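Local structure of pectate lyase (Pectobacterium carotovorum, 4U49) at residues A[63-68]-A[75-80]; A[89-92]-A[98-101]; A[198-201]-A[206-209]; A[227-232]-A[236-241]. The protein probably cleaves polygalacturonate and methyl-esterified pectins by calcium-dependent elimination, acting at internal sites of the chain as a family 3 polysaccharide lyase. All blocks are in the same frame, centred on the assembly; numbering follows the deposited sequence.

Contact 1 of 4, residues A[63-68]-A[75-80]; sequences EKIAEL and FTDLTA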
loop_
_atom_site.group_PDB
_atom_site.type_symbol
_atom_site.label_atom_id
_atom_site.label_comp_id
_atom_site.label_asym_id
_atom_site.label_seq_id
_atom_site.Cartn_x
_atom_site.Cartn_y
_atom_site.Cartn_z
ATOM N N GLU A 63 11.158 -23.616 9.821
ATOM C CA GLU A 63 10.732 -23.316 11.187
ATOM C C GLU A 63 9.696 -22.204 11.180
ATOM O O GLU A 63 9.753 -21.297 10.355
ATOM C CB GLU A 63 11.925 -22.928 12.071
ATOM C CG GLU A 63 12.718 -21.734 11.565
ATOM C CD GLU A 63 14.024 -21.543 12.312
ATOM O OE1 GLU A 63 14.654 -20.475 12.161
ATOM O OE2 GLU A 63 14.421 -22.469 13.046
ATOM N N LYS A 64 8.735 -22.293 12.093
ATOM C CA LYS A 64 7.721 -21.256 12.255
ATOM C C LYS A 64 8.331 -20.047 12.960
ATOM O O LYS A 64 8.809 -20.161 14.086
ATOM C CB LYS A 64 6.526 -21.800 13.046
ATOM C CG LYS A 64 5.404 -20.808 13.303
ATOM C CD LYS A 64 4.209 -21.504 13.958
ATOM C CE LYS A 64 3.136 -20.520 14.401
ATOM N NZ LYS A 64 1.968 -21.219 15.027
ATOM N N ILE A 65 8.331 -18.893 12.295
ATOM C CA ILE A 65 8.957 -17.705 12.869
ATOM C C ILE A 65 7.944 -16.655 13.312
ATOM O O ILE A 65 8.324 -15.648 13.907
ATOM C CB ILE A 65 9.947 -17.039 11.883
ATOM C CG1 ILE A 65 9.225 -16.575 10.617
ATOM C CG2 ILE A 65 11.094 -17.989 11.547
ATOM C CD1 ILE A 65 10.078 -15.699 9.701
ATOM N N ALA A 66 6.662 -16.890 13.033
ATOM C CA ALA A 66 5.624 -15.938 13.426
ATOM C C ALA A 66 4.219 -16.527 13.384
ATOM O O ALA A 66 3.893 -17.356 12.532
ATOM C CB ALA A 66 5.685 -14.700 12.544
ATOM N N GLU A 67 3.393 -16.079 14.320
ATOM C CA GLU A 67 1.979 -16.414 14.352
ATOM C C GLU A 67 1.199 -15.109 14.269
ATOM O O GLU A 67 1.394 -14.218 15.096
ATOM C CB GLU A 67 1.636 -17.194 15.620
ATOM C CG GLU A 67 0.238 -17.759 15.648
ATOM C CD GLU A 67 0.007 -18.648 16.851
ATOM O OE1 GLU A 67 -0.563 -18.160 17.850
ATOM O OE2 GLU A 67 0.401 -19.831 16.798
ATOM N N LEU A 68 0.333 -14.990 13.266
ATOM C CA LEU A 68 -0.287 -13.707 12.940
ATOM C C LEU A 68 -1.802 -13.698 13.106
ATOM O O LEU A 68 -2.438 -14.748 13.217
ATOM C CB LEU A 68 0.057 -13.304 11.500
ATOM C CG LEU A 68 1.534 -13.267 11.101
ATOM C CD1 LEU A 68 1.682 -12.781 9.660
ATOM C CD2 LEU A 68 2.340 -12.390 12.047
ATOM N N PHE A 75 4.332 -9.497 6.159
ATOM C CA PHE A 75 5.159 -9.734 7.334
ATOM C C PHE A 75 6.572 -9.236 7.075
ATOM O O PHE A 75 7.105 -9.408 5.979
ATOM C CB PHE A 75 5.185 -11.219 7.706
ATOM C CG PHE A 75 6.101 -11.537 8.857
ATOM C CD1 PHE A 75 5.700 -11.294 10.161
ATOM C CD2 PHE A 75 7.362 -12.071 8.636
ATOM C CE1 PHE A 75 6.539 -11.579 11.223
ATOM C CE2 PHE A 75 8.206 -12.355 9.695
ATOM C CZ PHE A 75 7.792 -12.109 10.990
ATOM N N THR A 76 7.179 -8.625 8.088
ATOM C CA THR A 76 8.549 -8.139 7.975
ATOM C C THR A 76 9.502 -9.015 8.781
ATOM O O THR A 76 9.390 -9.103 10.002
ATOM C CB THR A 76 8.682 -6.682 8.458
ATOM O OG1 THR A 76 7.858 -5.827 7.656
ATOM C CG2 THR A 76 10.130 -6.221 8.355
ATOM N N ASP A 77 10.439 -9.660 8.095
ATOM C CA ASP A 77 11.423 -10.512 8.753
ATOM C C ASP A 77 12.726 -9.752 8.969
ATOM O O ASP A 77 13.423 -9.411 8.013
ATOM C CB ASP A 77 11.670 -11.785 7.934
ATOM C CG ASP A 77 12.626 -12.750 8.618
ATOM O OD1 ASP A 77 13.015 -13.752 7.984
ATOM O OD2 ASP A 77 12.994 -12.513 9.787
ATOM N N LEU A 78 13.050 -9.496 10.233
ATOM C CA LEU A 78 14.263 -8.766 10.585
ATOM C C LEU A 78 15.329 -9.671 11.203
ATOM O O LEU A 78 16.400 -9.203 11.582
ATOM C CB LEU A 78 13.933 -7.625 11.552
ATOM C CG LEU A 78 13.001 -6.530 11.030
ATOM C CD1 LEU A 78 12.786 -5.456 12.084
ATOM C CD2 LEU A 78 13.553 -5.921 9.755
ATOM N N THR A 79 15.039 -10.966 11.297
ATOM C CA THR A 79 15.930 -11.889 11.997
ATOM C C THR A 79 16.713 -12.807 11.058
ATOM O O THR A 79 17.549 -13.594 11.508
ATOM C CB THR A 79 15.151 -12.770 12.993
ATOM O OG1 THR A 79 14.275 -13.650 12.278
ATOM C CG2 THR A 79 14.334 -11.913 13.953
ATOM N N ALA A 80 16.443 -12.713 9.762
ATOM C CA ALA A 80 17.102 -13.577 8.789
ATOM C C ALA A 80 18.553 -13.161 8.559
ATOM O O ALA A 80 18.883 -11.979 8.625
ATOM C CB ALA A 80 16.338 -13.569 7.475
#

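Contact 2 of 4, residues A[89-92]-A[98-101]; sequences WVDT and SVLK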
loop_
_atom_site.group_PDB
_atom_site.type_symbol
_atom_site.label_atom_id
_atom_site.label_comp_id
_atom_site.label_asym_id
_atom_site.label_seq_id
_atom_site.Cartn_x
_atom_site.Cartn_y
_atom_site.Cartn_z
ATOM N N TRP A 89 7.166 -19.690 3.609
ATOM C CA TRP A 89 5.784 -20.129 3.423
ATOM C C TRP A 89 4.871 -19.379 4.381
ATOM O O TRP A 89 5.289 -19.031 5.484
ATOM C CB TRP A 89 5.625 -21.632 3.680
ATOM C CG TRP A 89 6.390 -22.532 2.778
ATOM C CD1 TRP A 89 5.910 -23.202 1.690
ATOM C CD2 TRP A 89 7.769 -22.896 2.900
ATOM N NE1 TRP A 89 6.907 -23.954 1.122
ATOM C CE2 TRP A 89 8.059 -23.781 1.842
ATOM C CE3 TRP A 89 8.788 -22.553 3.793
ATOM C CZ2 TRP A 89 9.328 -24.328 1.653
ATOM C CZ3 TRP A 89 10.046 -23.096 3.604
ATOM C CH2 TRP A 89 10.306 -23.972 2.542
ATOM N N VAL A 90 3.627 -19.142 3.977
ATOM C CA VAL A 90 2.601 -18.741 4.937
ATOM C C VAL A 90 1.471 -19.774 4.939
ATOM O O VAL A 90 1.038 -20.250 3.886
ATOM C CB VAL A 90 2.033 -17.324 4.653
ATOM C CG1 VAL A 90 3.126 -16.274 4.781
ATOM C CG2 VAL A 90 1.384 -17.252 3.281
ATOM N N ASP A 91 1.026 -20.142 6.134
ATOM C CA ASP A 91 -0.099 -21.054 6.296
ATOM C C ASP A 91 -1.287 -20.270 6.820
ATOM O O ASP A 91 -1.144 -19.489 7.756
ATOM C CB ASP A 91 0.241 -22.199 7.260
ATOM C CG ASP A 91 1.139 -23.255 6.636
ATOM O OD1 ASP A 91 1.693 -23.010 5.543
ATOM O OD2 ASP A 91 1.298 -24.332 7.249
ATOM N N THR A 92 -2.455 -20.458 6.217
ATOM C CA THR A 92 -3.662 -19.848 6.756
ATOM C C THR A 92 -4.528 -20.911 7.412
ATOM O O THR A 92 -4.683 -22.013 6.886
ATOM C CB THR A 92 -4.479 -19.118 5.680
ATOM O OG1 THR A 92 -4.984 -20.068 4.735
ATOM C CG2 THR A 92 -3.619 -18.090 4.964
ATOM N N SER A 98 -9.254 -26.144 8.504
ATOM C CA SER A 98 -8.412 -26.470 7.360
ATOM C C SER A 98 -7.203 -25.542 7.305
ATOM O O SER A 98 -7.321 -24.338 7.537
ATOM C CB SER A 98 -9.206 -26.378 6.056
ATOM O OG SER A 98 -9.642 -25.048 5.825
ATOM N N VAL A 99 -6.042 -26.111 7.004
ATOM C CA VAL A 99 -4.818 -25.326 6.895
ATOM C C VAL A 99 -4.351 -25.297 5.451
ATOM O O VAL A 99 -4.131 -26.340 4.837
ATOM C CB VAL A 99 -3.695 -25.883 7.788
ATOM C CG1 VAL A 99 -2.456 -24.998 7.700
ATOM C CG2 VAL A 99 -4.168 -25.997 9.229
ATOM N N LEU A 100 -4.217 -24.092 4.911
ATOM C CA LEU A 100 -3.803 -23.906 3.529
ATOM C C LEU A 100 -2.387 -23.349 3.467
ATOM O O LEU A 100 -2.108 -22.288 4.022
ATOM C CB LEU A 100 -4.775 -22.974 2.803
ATOM C CG LEU A 100 -4.383 -22.485 1.407
ATOM C CD1 LEU A 100 -4.357 -23.635 0.412
ATOM C CD2 LEU A 100 -5.328 -21.384 0.944
ATOM N N LYS A 101 -1.500 -24.075 2.796
ATOM C CA LYS A 101 -0.118 -23.639 2.642
ATOM C C LYS A 101 0.070 -22.857 1.349
ATOM O O LYS A 101 -0.449 -23.237 0.298
ATOM C CB LYS A 101 0.829 -24.840 2.668
ATOM C CG LYS A 101 0.699 -25.703 3.917
ATOM C CD LYS A 101 1.660 -26.883 3.883
ATOM C CE LYS A 101 1.353 -27.810 2.717
ATOM N NZ LYS A 101 2.292 -28.961 2.665
HETATM O O HOH W 1 -1.746 -19.859 3.151
HETATM O O HOH W 2 -7.328 -22.206 5.654
#

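Contact 3 of 4, residues A[198-201]-A[206-209]; sequences DAAT and TMTI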
loop_
_atom_site.group_PDB
_atom_site.type_symbol
_atom_site.label_atom_id
_atom_site.label_comp_id
_atom_site.label_asym_id
_atom_site.label_seq_id
_atom_site.Cartn_x
_atom_site.Cartn_y
_atom_site.Cartn_z
ATOM N N ASP A 198 3.553 7.911 -8.668
ATOM C CA ASP A 198 2.712 7.470 -7.558
ATOM C C ASP A 198 2.727 5.948 -7.497
ATOM O O ASP A 198 3.088 5.285 -8.469
ATOM C CB ASP A 198 1.271 7.966 -7.715
ATOM C CG ASP A 198 1.164 9.478 -7.716
ATOM O OD1 ASP A 198 1.062 10.066 -6.620
ATOM O OD2 ASP A 198 1.168 10.076 -8.809
ATOM N N ALA A 199 2.325 5.391 -6.361
ATOM C CA ALA A 199 2.133 3.949 -6.272
ATOM C C ALA A 199 0.746 3.592 -6.790
ATOM O O ALA A 199 0.581 2.660 -7.580
ATOM C CB ALA A 199 2.320 3.460 -4.842
ATOM N N ALA A 200 -0.250 4.352 -6.349
ATOM C CA ALA A 200 -1.626 4.117 -6.758
ATOM C C ALA A 200 -2.414 5.420 -6.772
ATOM O O ALA A 200 -2.179 6.307 -5.951
ATOM C CB ALA A 200 -2.290 3.102 -5.840
ATOM N N THR A 201 -3.352 5.523 -7.706
ATOM C CA THR A 201 -4.127 6.742 -7.894
ATOM C C THR A 201 -5.608 6.414 -8.007
ATOM O O THR A 201 -5.997 5.579 -8.821
ATOM C CB THR A 201 -3.675 7.507 -9.152
ATOM O OG1 THR A 201 -2.291 7.864 -9.025
ATOM C CG2 THR A 201 -4.508 8.763 -9.341
ATOM N N THR A 206 -14.326 3.629 -4.760
ATOM C CA THR A 206 -13.497 3.075 -3.703
ATOM C C THR A 206 -12.279 2.390 -4.312
ATOM O O THR A 206 -12.398 1.653 -5.289
ATOM C CB THR A 206 -14.279 2.064 -2.830
ATOM O OG1 THR A 206 -15.483 2.670 -2.339
ATOM C CG2 THR A 206 -13.433 1.611 -1.649
ATOM N N MET A 207 -11.106 2.661 -3.747
ATOM C CA MET A 207 -9.892 1.942 -4.111
ATOM C C MET A 207 -9.318 1.299 -2.857
ATOM O O MET A 207 -8.950 1.992 -1.906
ATOM C CB MET A 207 -8.862 2.872 -4.754
ATOM C CG MET A 207 -7.600 2.164 -5.227
ATOM S SD MET A 207 -6.393 3.299 -5.944
ATOM C CE MET A 207 -5.742 4.092 -4.473
ATOM N N THR A 208 -9.250 -0.027 -2.857
ATOM C CA THR A 208 -8.818 -0.768 -1.678
ATOM C C THR A 208 -7.491 -1.475 -1.912
ATOM O O THR A 208 -7.378 -2.327 -2.791
ATOM C CB THR A 208 -9.871 -1.815 -1.260
ATOM O OG1 THR A 208 -11.128 -1.167 -1.032
ATOM C CG2 THR A 208 -9.432 -2.532 0.006
ATOM N N ILE A 209 -6.488 -1.112 -1.120
ATOM C CA ILE A 209 -5.183 -1.757 -1.187
ATOM C C ILE A 209 -5.077 -2.831 -0.108
ATOM O O ILE A 209 -5.232 -2.546 1.076
ATOM C CB ILE A 209 -4.046 -0.731 -1.016
ATOM C CG1 ILE A 209 -4.080 0.286 -2.162
ATOM C CG2 ILE A 209 -2.696 -1.432 -0.951
ATOM C CD1 ILE A 209 -2.961 1.298 -2.117
#

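Contact 4 of 4, residues A[227-232]-A[236-241]; sequences KVLQQN and SHTIVQ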
loop_
_atom_site.group_PDB
_atom_site.type_symbol
_atom_site.label_atom_id
_atom_site.label_comp_id
_atom_site.label_asym_id
_atom_site.label_seq_id
_atom_site.Cartn_x
_atom_site.Cartn_y
_atom_site.Cartn_z
ATOM N N LYS A 227 5.153 11.008 -2.982
ATOM C CA LYS A 227 3.845 10.659 -2.447
ATOM C C LYS A 227 3.416 9.280 -2.935
ATOM O O LYS A 227 3.657 8.908 -4.084
ATOM C CB LYS A 227 2.804 11.714 -2.829
ATOM C CG LYS A 227 2.521 11.802 -4.314
ATOM C CD LYS A 227 2.354 13.238 -4.771
ATOM C CE LYS A 227 1.799 13.293 -6.187
ATOM N NZ LYS A 227 2.572 12.424 -7.126
ATOM N N VAL A 228 2.781 8.523 -2.050
ATOM C CA VAL A 228 2.417 7.146 -2.351
ATOM C C VAL A 228 1.058 7.049 -3.032
ATOM O O VAL A 228 0.910 6.376 -4.053
ATOM C CB VAL A 228 2.388 6.293 -1.073
ATOM C CG1 VAL A 228 2.081 4.841 -1.408
ATOM C CG2 VAL A 228 3.707 6.418 -0.326
ATOM N N LEU A 229 0.069 7.725 -2.457
ATOM C CA LEU A 229 -1.316 7.593 -2.900
ATOM C C LEU A 229 -1.848 8.907 -3.450
ATOM O O LEU A 229 -1.526 9.966 -2.949
ATOM C CB LEU A 229 -2.198 7.131 -1.752
ATOM C CG LEU A 229 -1.824 5.783 -1.157
ATOM C CD1 LEU A 229 -2.727 5.427 0.009
ATOM C CD2 LEU A 229 -1.864 4.696 -2.224
ATOM N N GLN A 230 -2.667 8.849 -4.483
ATOM C CA GLN A 230 -3.066 10.055 -5.166
ATOM C C GLN A 230 -4.560 9.887 -5.391
ATOM O O GLN A 230 -5.024 8.781 -5.703
ATOM C CB GLN A 230 -2.157 10.147 -6.393
ATOM C CG GLN A 230 -1.973 11.367 -7.246
ATOM C CD GLN A 230 -2.284 12.672 -6.594
ATOM O OE1 GLN A 230 -1.662 13.062 -5.567
ATOM N NE2 GLN A 230 -3.040 13.486 -7.349
ATOM N N GLN A 231 -5.310 10.953 -5.121
ATOM C CA GLN A 231 -6.771 10.872 -5.035
ATOM C C GLN A 231 -7.421 12.228 -5.309
ATOM O O GLN A 231 -7.718 12.992 -4.386
ATOM C CB GLN A 231 -7.213 10.374 -3.651
ATOM C CG GLN A 231 -8.695 10.042 -3.528
ATOM C CD GLN A 231 -9.079 9.500 -2.150
ATOM O OE1 GLN A 231 -8.304 8.781 -1.520
ATOM N NE2 GLN A 231 -10.277 9.858 -1.673
ATOM N N ASN A 232 -7.637 12.533 -6.581
ATOM C CA ASN A 232 -8.094 13.856 -6.973
ATOM C C ASN A 232 -9.610 13.977 -7.020
ATOM O O ASN A 232 -10.154 15.071 -6.867
ATOM C CB ASN A 232 -7.489 14.215 -8.327
ATOM C CG ASN A 232 -6.061 14.717 -8.207
ATOM O OD1 ASN A 232 -5.141 14.161 -8.808
ATOM N ND2 ASN A 232 -5.867 15.767 -7.407
ATOM N N SER A 236 -14.831 10.276 -3.002
ATOM C CA SER A 236 -13.976 9.133 -3.268
ATOM C C SER A 236 -13.395 8.605 -1.966
ATOM O O SER A 236 -13.273 9.342 -0.988
ATOM C CB SER A 236 -12.854 9.519 -4.230
ATOM O OG SER A 236 -12.022 10.517 -3.653
ATOM N N HIS A 237 -13.030 7.329 -1.961
ATOM C CA HIS A 237 -12.544 6.688 -0.752
ATOM C C HIS A 237 -11.404 5.723 -1.059
ATOM O O HIS A 237 -11.564 4.798 -1.853
ATOM C CB HIS A 237 -13.690 5.947 -0.057
ATOM C CG HIS A 237 -13.375 5.504 1.335
ATOM N ND1 HIS A 237 -14.155 4.593 2.017
ATOM C CD2 HIS A 237 -12.376 5.850 2.182
ATOM C CE1 HIS A 237 -13.646 4.393 3.219
ATOM N NE2 HIS A 237 -12.567 5.145 3.346
ATOM N N THR A 238 -10.253 5.950 -0.438
ATOM C CA THR A 238 -9.151 5.002 -0.526
ATOM C C THR A 238 -9.012 4.266 0.798
ATOM O O THR A 238 -8.954 4.889 1.863
ATOM C CB THR A 238 -7.817 5.687 -0.883
ATOM O OG1 THR A 238 -7.893 6.224 -2.211
ATOM C CG2 THR A 238 -6.668 4.688 -0.813
ATOM N N ILE A 239 -8.977 2.939 0.717
ATOM C CA ILE A 239 -8.841 2.077 1.883
ATOM C C ILE A 239 -7.516 1.324 1.837
ATOM O O ILE A 239 -7.166 0.733 0.815
ATOM C CB ILE A 239 -10.001 1.056 1.972
ATOM C CG1 ILE A 239 -11.351 1.776 2.021
ATOM C CG2 ILE A 239 -9.831 0.152 3.188
ATOM C CD1 ILE A 239 -12.545 0.833 2.077
ATOM N N VAL A 240 -6.782 1.362 2.944
ATOM C CA VAL A 240 -5.514 0.655 3.071
ATOM C C VAL A 240 -5.615 -0.399 4.168
ATOM O O VAL A 240 -5.819 -0.062 5.333
ATOM C CB VAL A 240 -4.354 1.623 3.396
ATOM C CG1 VAL A 240 -3.065 0.857 3.626
ATOM C CG2 VAL A 240 -4.182 2.655 2.283
ATOM N N GLN A 241 -5.478 -1.671 3.797
ATOM C CA GLN A 241 -5.637 -2.758 4.762
ATOM C C GLN A 241 -4.638 -3.893 4.526
ATOM O O GLN A 241 -3.780 -3.805 3.650
ATOM C CB GLN A 241 -7.074 -3.300 4.721
ATOM C CG GLN A 241 -7.455 -4.011 3.425
ATOM C CD GLN A 241 -8.952 -4.232 3.289
ATOM O OE1 GLN A 241 -9.737 -3.290 3.370
ATOM N NE2 GLN A 241 -9.353 -5.482 3.079
#

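Contact 1 of 4, residues A[63-68]-A[75-80]
F75 pushes its ring in among A66, I65 and L68 of strand 63-68. The tightest point is A66 CB, 3.5 Å from F75 CE1. I65 meets the CE2 side of the ring, its CD1 3.8 Å from F75 CE2, and L68 crosses the phenylalanine at about a right angle, where L68 CD2 lies 4.0 Å from F75 CD1. A classic beta bulge sets I65 and A66 both opposite V51, which is consistent with two consecutive residues turning toward F75. With CG anti to the backbone N (chi1 176°), F75 points its ring at the bulge. Next along, D77 OD1 sits 3.9 Å from I65 CD1, but its real partner is Y88 OH; D77 OD2 pairs with R53 and accepts T79 N at 3.0 Å, an Asx turn.

The outer side is looser and open to solvent: there K64 NZ bridges to E67 OE2 at 2.7 Å, with D50 as a second partner for the lysine. No hydrogen bond joins the two segments, whose strands belong to different sheets. Strand 62-68 is an edge strand beside 46-54, whereas 74-77 pairs with 34-41, and W39 of that strand packs on both F75 and L68.

Contact 2 of 4, residues A[89-92]-A[98-101]
The antiparallel hairpin of strands 87-94 and 99-106 is knit together here by T92 and L100, at one edge of the four-stranded sheet of the N-terminal domain. These two form the hydrogen-bonded pair: T92 N gives to L100 O and L100 N gives back to T92 O, both 2.9 Å long and nearly straight (163° and 167°). Beside the bonds, the CA-H groups of D91 and V99 approach the same two carbonyl oxygens.

D91 and K101 are the neighbouring non-hydrogen-bonded pair. Their side chains lie alongside each other and start out in the same direction, and the carboxylate rests on the aliphatic part of the lysine: D91 OD1 is 3.3 Å from K101 CG. The lysine then bends at its third torsion (chi3 -63°), and K101 NZ ends 6.6 Å from D91 OD2. On the opposite face T92 and L100 also run side by side, T92 OG1 sitting 3.5 Å from L100 CB, and both pack on T24 and A43.

Two waters extend the ladder. One donates to V90 O and, at 2.6 Å, to L100 O; the other links T92 O to S98 O near the turn. L100 O and T92 O thus each accept one backbone N-H and one water.

The backbone therefore does the joining, with solvent tying in carbonyls next to the paired ones. D91 and K101 touch through carbon and oxygen without a salt bridge, and any attraction between their charges is probably modest.

Contact 3 of 4, residues A[198-201]-A[206-209]
This is a buried contact made mainly by side chains inside the parallel beta-helix, where A200 on one wall faces M207 and I209 on another. The two strands belong to different sheets of the helix and share no hydrogen bond; even the closest pair of alpha carbons, T201 CA and M207 CA, is 8.4 Å apart, and a few mostly apolar groups meet between the strands.

M207 does most of the reaching. Its chain runs straight out through chi1 and chi2 (-177° and -179°), then turns at chi3 (75°), which brings the terminal methyl, M207 CE, to 3.8 Å from A200 CB. The sulfur, one atom back, comes beside the next peptide, with M207 SD 3.7 Å from T201 O. T201 directs its own CB away from this interior, so it contributes backbone and not side chain. I209, two residues on from M207, lowers CD1 to 4.2 Å from A200 CB, so the small alanine meets two longer chains.

Neighbouring strands extend the core: I187 packs on A200 and M207, while L229 covers A200 and I209. Such rows of apolar side chains, carried inward from successive parallel strands, are characteristic of the right-handed parallel beta-helix, the fold of family 3 pectate lyases.

Contact 4 of 4, residues A[227-232]-A[236-241]
Fully stretched, with CG anti to the backbone N (chi1 -171°) and the chain extended beyond CG, Q231 drives its amide across the interior of the parallel beta-helix to S236 and T238 on the next strand. Both ends of the amide are used. T238 OG1 donates to Q231 OE1 at 2.7 Å, coming from well above the carbonyl plane (55° out of it), and Q231 NE2 donates to S236 OG, also at 2.7 Å, on a somewhat bent path. The serine oxygen can meet it because chi1 of 63° places OG between its own backbone N and carbonyl carbon; the same OG bonds A233 O in the intervening turn.

The buried amide is held by four bonds, two at each end: W254 NE1 also reaches Q231 OE1, and Q231 NE2 also bonds N268 O, which should fix the rotation of the group. T238 OG1 is shared in turn with N202, making a polar chain through the core.

Further along, the contact turns apolar. L229 points inward towards T238 and V240, crossing both obliquely. Q230 and N232 lie on the outward side, joined by a weak bond from Q230 NE2 to N232 OD1. At the apolar end the closest touch is L229 CD1 against V240 CG2, 3.9 Å apart, with T238 CG2 only slightly farther from L229 CD1 at 4.1 Å.

In the fold
From the N terminus, all four contacts follow in series, each closing its own short loop before the next opens; none nest or cross. Contact 1 joins the two sheets of the N-terminal domain, and contact 2, its centre about 14 Å from that of contact 1, closes the last hairpin of the four-stranded sheet. The two sheets, of three and four strands, have the strand order of a fibronectin type III fold. The chain then enters the catalytic beta-helix. Contacts 3 and 4, their centres about 5 Å apart, span its interior on successive turns: 200-202 lies beside 229-230, and 206-210 beside 236-241, where I209 N probably bonds I239 O at 2.8 Å.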